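Local structure of putative nisin-resistance protein (Streptococcus agalactiae 515, 4Y68) at residues E44-Y49 and Y184-G189; P217-T222 and Q299-W304; V243-Q248 and L289-T294; T254-T259 and L270-V275. The protein probably confers resistance to the lantibiotic nisin by acting on it as a membrane-anchored lipoprotein peptidase of family S41. All blocks are in the same frame, centred on the assembly; numbering follows the deposited sequence.

Contact 1: residues E44-Y49 and Y184-G189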
loop_
_atom_site.group_PDB
_atom_site.type_symbol
_atom_site.label_atom_id
_atom_site.label_comp_id
_atom_site.label_asym_id
_atom_site.label_seq_id
_atom_site.Cartn_x
_atom_site.Cartn_y
_atom_site.Cartn_z
ATOM N N GLU A 44 5.931 4.889 19.942
ATOM C CA GLU A 44 7.250 4.595 20.477
ATOM C C GLU A 44 7.640 3.120 20.231
ATOM O O GLU A 44 8.800 2.808 19.915
ATOM C CB GLU A 44 7.332 4.937 21.979
ATOM C CG GLU A 44 8.675 4.562 22.584
ATOM C CD GLU A 44 9.164 5.476 23.724
ATOM O OE1 GLU A 44 8.685 6.633 23.908
ATOM O OE2 GLU A 44 10.076 5.021 24.446
ATOM N N GLN A 45 6.678 2.216 20.340
ATOM C CA GLN A 45 6.992 0.785 20.250
ATOM C C GLN A 45 7.408 0.348 18.830
ATOM O O GLN A 45 8.242 -0.551 18.678
ATOM C CB GLN A 45 5.791 -0.059 20.741
ATOM C CG GLN A 45 5.945 -1.597 20.543
ATOM C CD GLN A 45 4.668 -2.423 20.872
ATOM O OE1 GLN A 45 3.615 -2.257 20.248
ATOM N NE2 GLN A 45 4.778 -3.317 21.856
ATOM N N ARG A 46 6.850 0.971 17.790
ATOM C CA ARG A 46 7.036 0.433 16.434
ATOM C C ARG A 46 7.450 1.459 15.373
ATOM O O ARG A 46 7.952 1.079 14.307
ATOM C CB ARG A 46 5.753 -0.270 15.965
ATOM C CG ARG A 46 5.325 -1.504 16.773
ATOM C CD ARG A 46 6.292 -2.692 16.569
ATOM N NE ARG A 46 6.428 -3.085 15.158
ATOM C CZ ARG A 46 7.491 -3.706 14.644
ATOM N NH1 ARG A 46 8.533 -3.997 15.424
ATOM N NH2 ARG A 46 7.525 -4.022 13.345
ATOM N N GLY A 47 7.232 2.742 15.649
ATOM C CA GLY A 47 7.548 3.794 14.690
ATOM C C GLY A 47 9.033 3.822 14.377
ATOM O O GLY A 47 9.852 3.591 15.263
ATOM N N LEU A 48 9.392 4.107 13.129
ATOM C CA LEU A 48 10.801 4.063 12.724
ATOM C C LEU A 48 11.701 5.071 13.435
ATOM O O LEU A 48 12.874 4.784 13.658
ATOM C CB LEU A 48 10.934 4.280 11.217
ATOM C CG LEU A 48 10.486 3.106 10.348
ATOM C CD1 LEU A 48 10.480 3.553 8.916
ATOM C CD2 LEU A 48 11.447 1.929 10.529
ATOM N N TYR A 49 11.131 6.227 13.787
ATOM C CA TYR A 49 11.875 7.413 14.197
ATOM C C TYR A 49 11.626 7.820 15.652
ATOM O O TYR A 49 12.098 8.859 16.099
ATOM C CB TYR A 49 11.512 8.589 13.281
ATOM C CG TYR A 49 11.602 8.210 11.836
ATOM C CD1 TYR A 49 10.467 8.127 11.048
ATOM C CD2 TYR A 49 12.840 7.899 11.259
ATOM C CE1 TYR A 49 10.557 7.761 9.701
ATOM C CE2 TYR A 49 12.941 7.529 9.927
ATOM C CZ TYR A 49 11.794 7.465 9.156
ATOM O OH TYR A 49 11.896 7.098 7.851
ATOM N N TYR A 184 11.252 -5.946 4.000
ATOM C CA TYR A 184 11.123 -4.772 4.843
ATOM C C TYR A 184 11.803 -5.026 6.190
ATOM O O TYR A 184 11.810 -6.147 6.702
ATOM C CB TYR A 184 9.642 -4.370 5.003
ATOM C CG TYR A 184 8.769 -5.395 5.680
ATOM C CD1 TYR A 184 8.406 -6.577 5.030
ATOM C CD2 TYR A 184 8.294 -5.182 6.968
ATOM C CE1 TYR A 184 7.592 -7.529 5.662
ATOM C CE2 TYR A 184 7.492 -6.114 7.604
ATOM C CZ TYR A 184 7.147 -7.288 6.953
ATOM O OH TYR A 184 6.346 -8.200 7.594
ATOM N N THR A 185 12.398 -3.978 6.748
ATOM C CA THR A 185 13.135 -4.080 8.009
ATOM C C THR A 185 12.593 -3.112 9.054
ATOM O O THR A 185 12.374 -1.950 8.732
ATOM C CB THR A 185 14.634 -3.783 7.778
ATOM O OG1 THR A 185 15.129 -4.652 6.758
ATOM C CG2 THR A 185 15.457 -3.942 9.084
ATOM N N ASP A 186 12.391 -3.564 10.294
ATOM C CA ASP A 186 11.829 -2.668 11.318
ATOM C C ASP A 186 12.906 -1.902 12.100
ATOM O O ASP A 186 14.093 -2.043 11.833
ATOM C CB ASP A 186 10.914 -3.435 12.291
ATOM C CG ASP A 186 11.649 -4.427 13.191
ATOM O OD1 ASP A 186 12.894 -4.398 13.340
ATOM O OD2 ASP A 186 10.932 -5.255 13.790
ATOM N N LYS A 187 12.490 -1.096 13.068
ATOM C CA LYS A 187 13.445 -0.285 13.838
ATOM C C LYS A 187 14.406 -1.145 14.659
ATOM O O LYS A 187 15.485 -0.685 15.018
ATOM C CB LYS A 187 12.706 0.696 14.764
ATOM C CG LYS A 187 11.944 0.006 15.875
ATOM C CD LYS A 187 11.000 0.960 16.637
ATOM C CE LYS A 187 11.751 2.087 17.318
ATOM N NZ LYS A 187 10.790 3.091 17.922
ATOM N N TYR A 188 14.034 -2.395 14.946
ATOM C CA TYR A 188 14.907 -3.278 15.719
ATOM C C TYR A 188 15.856 -4.081 14.816
ATOM O O TYR A 188 16.604 -4.939 15.275
ATOM C CB TYR A 188 14.063 -4.195 16.618
ATOM C CG TYR A 188 13.162 -3.366 17.516
ATOM C CD1 TYR A 188 13.671 -2.727 18.655
ATOM C CD2 TYR A 188 11.827 -3.168 17.201
ATOM C CE1 TYR A 188 12.850 -1.930 19.474
ATOM C CE2 TYR A 188 11.008 -2.370 17.996
ATOM C CZ TYR A 188 11.518 -1.757 19.138
ATOM O OH TYR A 188 10.702 -0.951 19.925
ATOM N N GLY A 189 15.847 -3.774 13.526
ATOM C CA GLY A 189 16.724 -4.462 12.599
ATOM C C GLY A 189 16.237 -5.834 12.161
ATOM O O GLY A 189 16.987 -6.569 11.550
HETATM O O HOH W 1 11.165 1.177 21.507
HETATM O O HOH W 2 9.758 -0.831 13.515
HETATM O O HOH W 3 8.606 -5.759 11.259
#

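Contact 2: residues P217-T222 and Q299-W304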
loop_
_atom_site.group_PDB
_atom_site.type_symbol
_atom_site.label_atom_id
_atom_site.label_comp_id
_atom_site.label_asym_id
_atom_site.label_seq_id
_atom_site.Cartn_x
_atom_site.Cartn_y
_atom_site.Cartn_z
ATOM N N PRO A 217 5.298 -9.736 -22.337
ATOM C CA PRO A 217 5.826 -8.404 -22.041
ATOM C C PRO A 217 4.800 -7.595 -21.270
ATOM O O PRO A 217 3.618 -7.610 -21.619
ATOM C CB PRO A 217 6.066 -7.794 -23.419
ATOM C CG PRO A 217 6.196 -8.990 -24.336
ATOM C CD PRO A 217 5.287 -10.036 -23.774
ATOM N N ILE A 218 5.246 -6.909 -20.229
ATOM C CA ILE A 218 4.355 -6.108 -19.416
ATOM C C ILE A 218 4.906 -4.695 -19.310
ATOM O O ILE A 218 6.061 -4.497 -18.909
ATOM C CB ILE A 218 4.179 -6.698 -18.012
ATOM C CG1 ILE A 218 3.393 -8.011 -18.066
ATOM C CG2 ILE A 218 3.476 -5.693 -17.089
ATOM C CD1 ILE A 218 3.425 -8.798 -16.767
ATOM N N ALA A 219 4.082 -3.712 -19.672
ATOM C CA ALA A 219 4.438 -2.322 -19.439
ATOM C C ALA A 219 3.642 -1.774 -18.254
ATOM O O ALA A 219 2.425 -1.920 -18.188
ATOM C CB ALA A 219 4.197 -1.491 -20.681
ATOM N N ILE A 220 4.334 -1.148 -17.318
ATOM C CA ILE A 220 3.679 -0.596 -16.145
ATOM C C ILE A 220 3.747 0.919 -16.131
ATOM O O ILE A 220 4.819 1.489 -16.257
ATOM C CB ILE A 220 4.312 -1.111 -14.837
ATOM C CG1 ILE A 220 4.273 -2.632 -14.774
ATOM C CG2 ILE A 220 3.563 -0.574 -13.653
ATOM C CD1 ILE A 220 4.864 -3.159 -13.518
ATOM N N ILE A 221 2.610 1.574 -15.939
ATOM C CA ILE A 221 2.593 3.035 -15.929
ATOM C C ILE A 221 2.354 3.572 -14.518
ATOM O O ILE A 221 1.497 3.065 -13.784
ATOM C CB ILE A 221 1.510 3.590 -16.894
ATOM C CG1 ILE A 221 1.766 3.089 -18.309
ATOM C CG2 ILE A 221 1.450 5.124 -16.842
ATOM C CD1 ILE A 221 0.696 3.517 -19.330
ATOM N N THR A 222 3.136 4.575 -14.135
ATOM C CA THR A 222 2.996 5.227 -12.849
ATOM C C THR A 222 2.978 6.738 -13.061
ATOM O O THR A 222 3.508 7.229 -14.055
ATOM C CB THR A 222 4.152 4.851 -11.896
ATOM O OG1 THR A 222 5.390 5.361 -12.405
ATOM C CG2 THR A 222 4.274 3.333 -11.737
ATOM N N GLN A 299 1.666 6.126 -24.951
ATOM C CA GLN A 299 2.217 6.095 -26.298
ATOM C C GLN A 299 3.492 5.241 -26.310
ATOM O O GLN A 299 3.606 4.274 -27.053
ATOM C CB GLN A 299 2.498 7.522 -26.791
ATOM C CG GLN A 299 3.105 7.595 -28.190
ATOM C CD GLN A 299 3.400 9.028 -28.654
ATOM O OE1 GLN A 299 4.432 9.614 -28.305
ATOM N NE2 GLN A 299 2.499 9.585 -29.450
ATOM N N GLU A 300 4.439 5.598 -25.453
ATOM C CA GLU A 300 5.733 4.943 -25.457
ATOM C C GLU A 300 5.597 3.489 -25.028
ATOM O O GLU A 300 6.316 2.631 -25.532
ATOM C CB GLU A 300 6.702 5.717 -24.570
ATOM C CG GLU A 300 6.840 7.196 -25.023
ATOM C CD GLU A 300 8.090 7.891 -24.504
ATOM O OE1 GLU A 300 9.010 7.178 -24.018
ATOM O OE2 GLU A 300 8.150 9.152 -24.583
ATOM N N SER A 301 4.654 3.221 -24.122
ATOM C CA SER A 301 4.294 1.861 -23.700
ATOM C C SER A 301 3.904 0.920 -24.833
ATOM O O SER A 301 4.350 -0.227 -24.887
ATOM C CB SER A 301 3.108 1.902 -22.735
ATOM O OG SER A 301 3.529 1.877 -21.403
ATOM N N GLN A 302 3.005 1.383 -25.692
ATOM C CA GLN A 302 2.525 0.552 -26.787
ATOM C C GLN A 302 3.661 0.250 -27.751
ATOM O O GLN A 302 3.843 -0.887 -28.160
ATOM C CB GLN A 302 1.379 1.229 -27.533
ATOM C CG GLN A 302 0.116 1.351 -26.750
ATOM C CD GLN A 302 -0.892 2.238 -27.457
ATOM O OE1 GLN A 302 -1.691 1.768 -28.271
ATOM N NE2 GLN A 302 -0.842 3.534 -27.170
ATOM N N SER A 303 4.429 1.276 -28.100
ATOM C CA SER A 303 5.525 1.085 -29.027
ATOM C C SER A 303 6.504 0.073 -28.461
ATOM O O SER A 303 6.922 -0.842 -29.168
ATOM C CB SER A 303 6.235 2.399 -29.335
ATOM O OG SER A 303 7.078 2.756 -28.269
ATOM N N TRP A 304 6.851 0.217 -27.184
ATOM C CA TRP A 304 7.754 -0.743 -26.558
ATOM C C TRP A 304 7.151 -2.133 -26.653
ATOM O O TRP A 304 7.835 -3.079 -27.029
ATOM C CB TRP A 304 8.045 -0.389 -25.097
ATOM C CG TRP A 304 8.905 -1.413 -24.446
ATOM C CD1 TRP A 304 10.240 -1.612 -24.658
ATOM C CD2 TRP A 304 8.495 -2.415 -23.495
ATOM N NE1 TRP A 304 10.691 -2.660 -23.887
ATOM C CE2 TRP A 304 9.643 -3.173 -23.167
ATOM C CE3 TRP A 304 7.273 -2.738 -22.886
ATOM C CZ2 TRP A 304 9.609 -4.239 -22.259
ATOM C CZ3 TRP A 304 7.238 -3.797 -21.978
ATOM C CH2 TRP A 304 8.405 -4.538 -21.680
#

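Contact 3: residues V243-Q248 and L289-T294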
loop_
_atom_site.group_PDB
_atom_site.type_symbol
_atom_site.label_atom_id
_atom_site.label_comp_id
_atom_site.label_asym_id
_atom_site.label_seq_id
_atom_site.Cartn_x
_atom_site.Cartn_y
_atom_site.Cartn_z
ATOM N N VAL A 243 9.291 -7.171 -17.870
ATOM C CA VAL A 243 8.582 -5.983 -17.409
ATOM C C VAL A 243 9.403 -4.734 -17.639
ATOM O O VAL A 243 10.618 -4.770 -17.534
ATOM C CB VAL A 243 8.233 -6.076 -15.908
ATOM C CG1 VAL A 243 7.608 -4.768 -15.429
ATOM C CG2 VAL A 243 7.317 -7.272 -15.643
ATOM N N LYS A 244 8.733 -3.635 -17.981
ATOM C CA LYS A 244 9.373 -2.324 -18.100
ATOM C C LYS A 244 8.372 -1.225 -17.715
ATOM O O LYS A 244 7.182 -1.346 -17.986
ATOM C CB LYS A 244 9.899 -2.101 -19.529
ATOM C CG LYS A 244 10.677 -0.803 -19.699
ATOM C CD LYS A 244 11.214 -0.622 -21.122
ATOM C CE LYS A 244 12.084 0.624 -21.229
ATOM N NZ LYS A 244 12.511 0.842 -22.631
ATOM N N SER A 245 8.841 -0.150 -17.100
ATOM C CA SER A 245 7.916 0.851 -16.592
ATOM C C SER A 245 8.120 2.209 -17.242
ATOM O O SER A 245 9.251 2.554 -17.585
ATOM C CB SER A 245 8.065 0.978 -15.076
ATOM O OG SER A 245 9.348 1.498 -14.765
ATOM N N PHE A 246 7.025 2.978 -17.365
ATOM C CA PHE A 246 6.980 4.274 -18.060
ATOM C C PHE A 246 6.218 5.296 -17.252
ATOM O O PHE A 246 5.283 4.952 -16.536
ATOM C CB PHE A 246 6.290 4.149 -19.426
ATOM C CG PHE A 246 6.884 3.100 -20.326
ATOM C CD1 PHE A 246 6.591 1.760 -20.138
ATOM C CD2 PHE A 246 7.711 3.457 -21.378
ATOM C CE1 PHE A 246 7.138 0.793 -20.978
ATOM C CE2 PHE A 246 8.258 2.487 -22.215
ATOM C CZ PHE A 246 7.965 1.157 -22.002
ATOM N N GLY A 247 6.571 6.564 -17.391
ATOM C CA GLY A 247 5.783 7.614 -16.769
ATOM C C GLY A 247 6.608 8.530 -15.889
ATOM O O GLY A 247 7.673 8.987 -16.287
ATOM N N GLN A 248 6.121 8.819 -14.692
ATOM C CA GLN A 248 6.894 9.670 -13.790
ATOM C C GLN A 248 7.155 8.988 -12.467
ATOM O O GLN A 248 6.528 7.983 -12.147
ATOM C CB GLN A 248 6.176 10.992 -13.563
ATOM C CG GLN A 248 6.027 11.758 -14.854
ATOM C CD GLN A 248 4.683 12.418 -14.960
ATOM O OE1 GLN A 248 4.359 13.322 -14.175
ATOM N NE2 GLN A 248 3.867 11.954 -15.918
ATOM N N LEU A 289 11.611 5.576 -9.569
ATOM C CA LEU A 289 11.824 5.985 -10.958
ATOM C C LEU A 289 11.373 4.899 -11.926
ATOM O O LEU A 289 11.820 3.768 -11.824
ATOM C CB LEU A 289 13.307 6.285 -11.223
ATOM C CG LEU A 289 13.884 7.638 -10.828
ATOM C CD1 LEU A 289 13.821 8.593 -12.017
ATOM C CD2 LEU A 289 13.124 8.197 -9.652
ATOM N N PRO A 290 10.486 5.233 -12.868
ATOM C CA PRO A 290 10.197 4.249 -13.909
ATOM C C PRO A 290 11.416 4.081 -14.801
ATOM O O PRO A 290 12.272 4.954 -14.760
ATOM C CB PRO A 290 9.024 4.868 -14.675
ATOM C CG PRO A 290 9.113 6.322 -14.398
ATOM C CD PRO A 290 9.660 6.443 -12.998
ATOM N N ASP A 291 11.500 2.991 -15.562
ATOM C CA ASP A 291 12.649 2.762 -16.445
ATOM C C ASP A 291 12.802 3.888 -17.469
ATOM O O ASP A 291 13.914 4.267 -17.851
ATOM C CB ASP A 291 12.506 1.425 -17.177
ATOM C CG ASP A 291 12.412 0.251 -16.227
ATOM O OD1 ASP A 291 13.013 0.321 -15.130
ATOM O OD2 ASP A 291 11.733 -0.737 -16.575
ATOM N N GLN A 292 11.667 4.422 -17.899
ATOM C CA GLN A 292 11.617 5.365 -19.005
ATOM C C GLN A 292 10.716 6.542 -18.611
ATOM O O GLN A 292 9.493 6.436 -18.629
ATOM C CB GLN A 292 11.114 4.641 -20.261
ATOM C CG GLN A 292 10.727 5.530 -21.434
ATOM C CD GLN A 292 11.894 6.303 -22.021
ATOM O OE1 GLN A 292 13.057 5.941 -21.836
ATOM N NE2 GLN A 292 11.584 7.385 -22.730
ATOM N N VAL A 293 11.323 7.647 -18.197
ATOM C CA VAL A 293 10.578 8.808 -17.740
ATOM C C VAL A 293 9.968 9.551 -18.941
ATOM O O VAL A 293 10.641 9.796 -19.918
ATOM C CB VAL A 293 11.480 9.742 -16.937
ATOM C CG1 VAL A 293 10.824 11.069 -16.755
ATOM C CG2 VAL A 293 11.826 9.123 -15.574
ATOM N N THR A 294 8.684 9.883 -18.875
ATOM C CA THR A 294 8.009 10.500 -20.004
ATOM C C THR A 294 6.636 11.014 -19.616
ATOM O O THR A 294 6.032 10.539 -18.655
ATOM C CB THR A 294 7.847 9.515 -21.193
ATOM O OG1 THR A 294 7.122 10.159 -22.244
ATOM C CG2 THR A 294 7.086 8.259 -20.767
#

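Contact 4: residues T254-T259 and L270-V275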
loop_
_atom_site.group_PDB
_atom_site.type_symbol
_atom_site.label_atom_id
_atom_site.label_comp_id
_atom_site.label_asym_id
_atom_site.label_seq_id
_atom_site.Cartn_x
_atom_site.Cartn_y
_atom_site.Cartn_z
ATOM N N THR A 254 7.091 4.774 0.035
ATOM C CA THR A 254 7.632 3.437 0.055
ATOM C C THR A 254 8.099 3.135 1.477
ATOM O O THR A 254 9.290 3.132 1.774
ATOM C CB THR A 254 8.785 3.265 -0.972
ATOM O OG1 THR A 254 9.616 4.438 -0.975
ATOM C CG2 THR A 254 8.208 3.082 -2.387
ATOM N N THR A 255 7.130 2.915 2.363
ATOM C CA THR A 255 7.400 2.297 3.650
ATOM C C THR A 255 6.229 1.409 4.015
ATOM O O THR A 255 5.085 1.665 3.616
ATOM C CB THR A 255 7.650 3.327 4.776
ATOM O OG1 THR A 255 6.661 4.371 4.718
ATOM C CG2 THR A 255 9.040 3.932 4.637
ATOM N N VAL A 256 6.515 0.355 4.770
ATOM C CA VAL A 256 5.450 -0.490 5.290
ATOM C C VAL A 256 4.793 0.141 6.533
ATOM O O VAL A 256 5.478 0.623 7.446
ATOM C CB VAL A 256 5.999 -1.893 5.606
ATOM C CG1 VAL A 256 5.038 -2.665 6.517
ATOM C CG2 VAL A 256 6.270 -2.655 4.300
ATOM N N ASN A 257 3.467 0.177 6.558
ATOM C CA ASN A 257 2.738 0.561 7.765
ATOM C C ASN A 257 2.068 -0.618 8.449
ATOM O O ASN A 257 1.741 -1.626 7.811
ATOM C CB ASN A 257 1.654 1.597 7.462
ATOM C CG ASN A 257 2.222 2.937 7.044
ATOM O OD1 ASN A 257 3.408 3.215 7.239
ATOM N ND2 ASN A 257 1.368 3.778 6.454
ATOM N N GLU A 258 1.866 -0.475 9.752
ATOM C CA GLU A 258 1.007 -1.379 10.499
ATOM C C GLU A 258 -0.131 -0.519 11.026
ATOM O O GLU A 258 0.077 0.654 11.348
ATOM C CB GLU A 258 1.770 -2.081 11.623
ATOM C CG GLU A 258 3.028 -2.829 11.136
ATOM C CD GLU A 258 3.900 -3.389 12.274
ATOM O OE1 GLU A 258 3.599 -3.131 13.454
ATOM O OE2 GLU A 258 4.904 -4.088 11.984
ATOM N N THR A 259 -1.340 -1.070 11.073
ATOM C CA THR A 259 -2.492 -0.252 11.403
ATOM C C THR A 259 -3.142 -0.776 12.668
ATOM O O THR A 259 -3.398 -1.971 12.789
ATOM C CB THR A 259 -3.508 -0.216 10.240
ATOM O OG1 THR A 259 -2.900 0.408 9.099
ATOM C CG2 THR A 259 -4.750 0.582 10.634
ATOM N N LEU A 270 0.695 3.384 11.300
ATOM C CA LEU A 270 2.048 3.637 11.817
ATOM C C LEU A 270 3.149 3.021 10.947
ATOM O O LEU A 270 3.101 1.831 10.633
ATOM C CB LEU A 270 2.160 3.095 13.251
ATOM C CG LEU A 270 3.470 3.320 14.003
ATOM C CD1 LEU A 270 3.806 4.812 14.025
ATOM C CD2 LEU A 270 3.358 2.794 15.429
ATOM N N THR A 271 4.153 3.816 10.577
ATOM C CA THR A 271 5.214 3.314 9.713
ATOM C C THR A 271 6.208 2.501 10.521
ATOM O O THR A 271 6.711 2.966 11.546
ATOM C CB THR A 271 5.927 4.465 8.999
ATOM O OG1 THR A 271 4.960 5.213 8.252
ATOM C CG2 THR A 271 6.997 3.938 8.070
ATOM N N THR A 272 6.486 1.282 10.085
ATOM C CA THR A 272 7.283 0.374 10.904
ATOM C C THR A 272 8.407 -0.292 10.125
ATOM O O THR A 272 9.259 -0.941 10.701
ATOM C CB THR A 272 6.399 -0.717 11.514
ATOM O OG1 THR A 272 5.783 -1.454 10.451
ATOM C CG2 THR A 272 5.311 -0.086 12.366
ATOM N N GLY A 273 8.408 -0.114 8.813
ATOM C CA GLY A 273 9.351 -0.818 7.966
ATOM C C GLY A 273 9.910 -0.012 6.801
ATOM O O GLY A 273 9.179 0.651 6.059
ATOM N N ILE A 274 11.230 -0.044 6.688
ATOM C CA ILE A 274 11.943 0.421 5.510
ATOM C C ILE A 274 11.877 -0.700 4.509
ATOM O O ILE A 274 11.706 -1.854 4.905
ATOM C CB ILE A 274 13.407 0.781 5.839
ATOM C CG1 ILE A 274 13.470 2.214 6.329
ATOM C CG2 ILE A 274 14.298 0.653 4.622
ATOM C CD1 ILE A 274 12.832 2.383 7.615
ATOM N N VAL A 275 12.019 -0.386 3.227
ATOM C CA VAL A 275 11.706 -1.342 2.168
ATOM C C VAL A 275 12.880 -1.564 1.198
ATOM O O VAL A 275 13.645 -0.641 0.897
ATOM C CB VAL A 275 10.453 -0.864 1.389
ATOM C CG1 VAL A 275 10.370 -1.506 0.029
ATOM C CG2 VAL A 275 9.169 -1.160 2.188
#

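Contact 1: residues E44-Y49 and Y184-G189
Lys187 and Tyr188, the central pair of a type I beta turn from Asp186 to Gly189, dock on carbonyl groups at the C-terminal part of helix 32-46. The lysine makes the tight part. Its NZ donates to Glu44 O at 2.8 Å and to Gly47 O at 2.9 Å, tilted from the carbonyl plane of the first but lying in that of the second. A bend at chi3 of -62° in a chain otherwise extended beyond CG carries the ammonium to both oxygens, while CD brushes Gly47 O at 3.2 Å. Gln51 adds a weak bond to NZ. A cation here probably suits the partial negative charge of a helix C-terminal region. Beside it, Leu48 meets the turn only loosely and packs on Thr271 of strand 267-276.

The looser, wetter side belongs to Tyr188 and Arg46. Tyr188 is exposed; Gln45 O lies at its ring edge and accepts from its OH at 2.8 Å, and one water links that hydroxyl to Glu44 O. A second water ties Arg46 O to Lys187 N. Arg46 also pairs with Glu258, and Asp186 OD2 with Asn190, so their mutual salt bridge is shared at both ends: Arg46 NH1 points at Asp186 OD2 (3.2 Å, 167°) within the guanidinium plane, yet meets the oxygen from above the carboxylate plane.

Contact 2: residues P217-T222 and Q299-W304
Ser301 and Trp304, one helical turn apart, press on Ala219 where helix 297-308 covers one face of the mixed sheet, an alpha-on-beta layer in the peptidase domain. The helix segment runs antiparallel to strand 218-222 (171°), with the axes 8.8 Å apart. In the first shell, Ala219 CB touches Ser301 OG at 3.5 Å and the indole CE3 of Trp304 at 4.0 Å. The six-membered ring of the indole reaches further along the strand: CZ3 of Trp304 comes within 3.4 Å of Ile218 O, approaching obliquely, while the backbone N of Ala219 lies near the ring plane at its edge. Beyond it, Pro217 CB closes on Trp304 CH2 at 4.4 Å. On the other side of Ala219, Ile221 CG1 meets Ser301 OG at 3.8 Å. The contact is made mainly of van der Waals touches by small and apolar groups, without hydrogen bonds between the segments, and the small side chain of Ala219 probably lets the helix sit close.

The next shell fixes these groups. Phe246 of the neighbouring strand packs on Ala219 and Ser301, Ile154 of strand 152-156 also meets Ser301, and Lys244 lies against Trp304. The indole reaches the strand because its CG stands opposite the backbone N (chi1 177°). Further out, the Glu300 carboxylate is held by Gln292 and Thr294. Its main-chain oxygen has two donors: Ser303 OG at 2.8 Å and Trp304 N at 3.0 Å both arrive at Glu300 O from the same face of its carbonyl plane.

Contact 3: residues V243-Q248 and L289-T294
Ser245 and Asp291 clasp each other where strands 243-247 and 292-293 begin to run side by side. Among the side-chain bonds, Ser245 N donates to Asp291 OD2 at 3.0 Å, coming from above the carboxylate plane, and Asp291 N returns a bond of 2.7 Å to Ser245 OG. That hydroxyl is brought to the amide by a chi1 of 66°, which sets OG between the backbone N and the carbonyl carbon.

The main-chain bonds follow the parallel ladder: Gln292 N to Ser245 O at 3.1 Å, Gly247 N to Gln292 O at 3.2 Å and Thr294 N to Gly247 O at 2.9 Å. Gly247 O also receives a CA-H...O contact from Val293 CA at 3.3 Å. Gly247 adopts backbone angles that call for glycine.

Van der Waals contacts lie on both faces. The Pro290 ring lies against Gly247, its CG 3.6 Å from Gly247 O. On the opposite face, Phe246 CD2 meets the aliphatic CG of Gln292 at 3.7 Å, with ring and amide planes 61° apart; the amide itself is bound by Glu300, and Phe246 continues onto Pro297 of helix 297-308.

Because each partner both gives and takes a bond, the Ser245-Asp291 pair probably helps hold the start of strand 292-293 alongside strand 243-247, in line with the ladder, and the carboxylate is engaged by a backbone amide rather than by the extended Lys244 ammonium nearby.

Contact 4: residues T254-T259 and L270-V275
The Asn257 carboxamide meets Thr271 and the Glu258 carboxylate meets Thr272, the two flat groups lying on opposite faces of the sheet. The carboxamide takes Thr271 OG1 at its oxygen, Asn257 OD1, 2.7 Å away and tilted 28° from the amide plane; its ND2 goes to His90 O. The Glu258 carboxylate has Thr272 across one face, with the methyl CG2 of Thr272 3.6 Å from CD, the two side chains meeting at about a right angle. OE2 pairs with Arg46 in a salt bridge, which probably favours the charged form of the glutamate.

Thr255 crosses Thr271 nearly at right angles and tightly: Thr255 CB is 3.4 Å from Thr271 CG2. That methyl stands opposite the backbone N of Thr271, while OG1, beside that N (chi1 -57°), goes to Asn257, with Ser91 bound as well. Thr255 OG1 is bonded to Asn285 and His90. On the face of Val256 and Glu258, Val256 CG2 touches Val275 CG2 at 3.9 Å, and Phe182 and Tyr184 of strand 180-185 pack on Val256.

In the backbone, Glu258 and Leu270 exchange two bonds, N to O, each 2.8 Å long. Val256 N reaches Gly273 O at 3.0 Å, and Val256 O takes Thr272 N almost straight (2.9 Å, 173°) plus a weak bond from Gly273 N. Thr272 and Gly273 thus both face one residue, and the register slips by one: a classic beta bulge in the antiparallel hairpin of strands 256-261 and 267-276.

From the N terminus, contact 1 first joins the tail of helix 32-46 to the turn after strand 180-185, closing a long loop before any of the others opens. Contact 2 then opens at strand 218-222 and closes at the C-terminal helix 297-308. Inside that loop lies contact 3, and inside contact 3 lies the hairpin of contact 4, so the three nest and none crosses. In space they form two groups. Contacts 2 and 3, centres 8 Å apart, bind the mixed sheet and its helix; contacts 1 and 4, also 8 Å apart, meet through Arg46, Leu48 and Thr185 on the antiparallel sheet. Contacts 1 and 2 lie on opposite sides of the chain's centre.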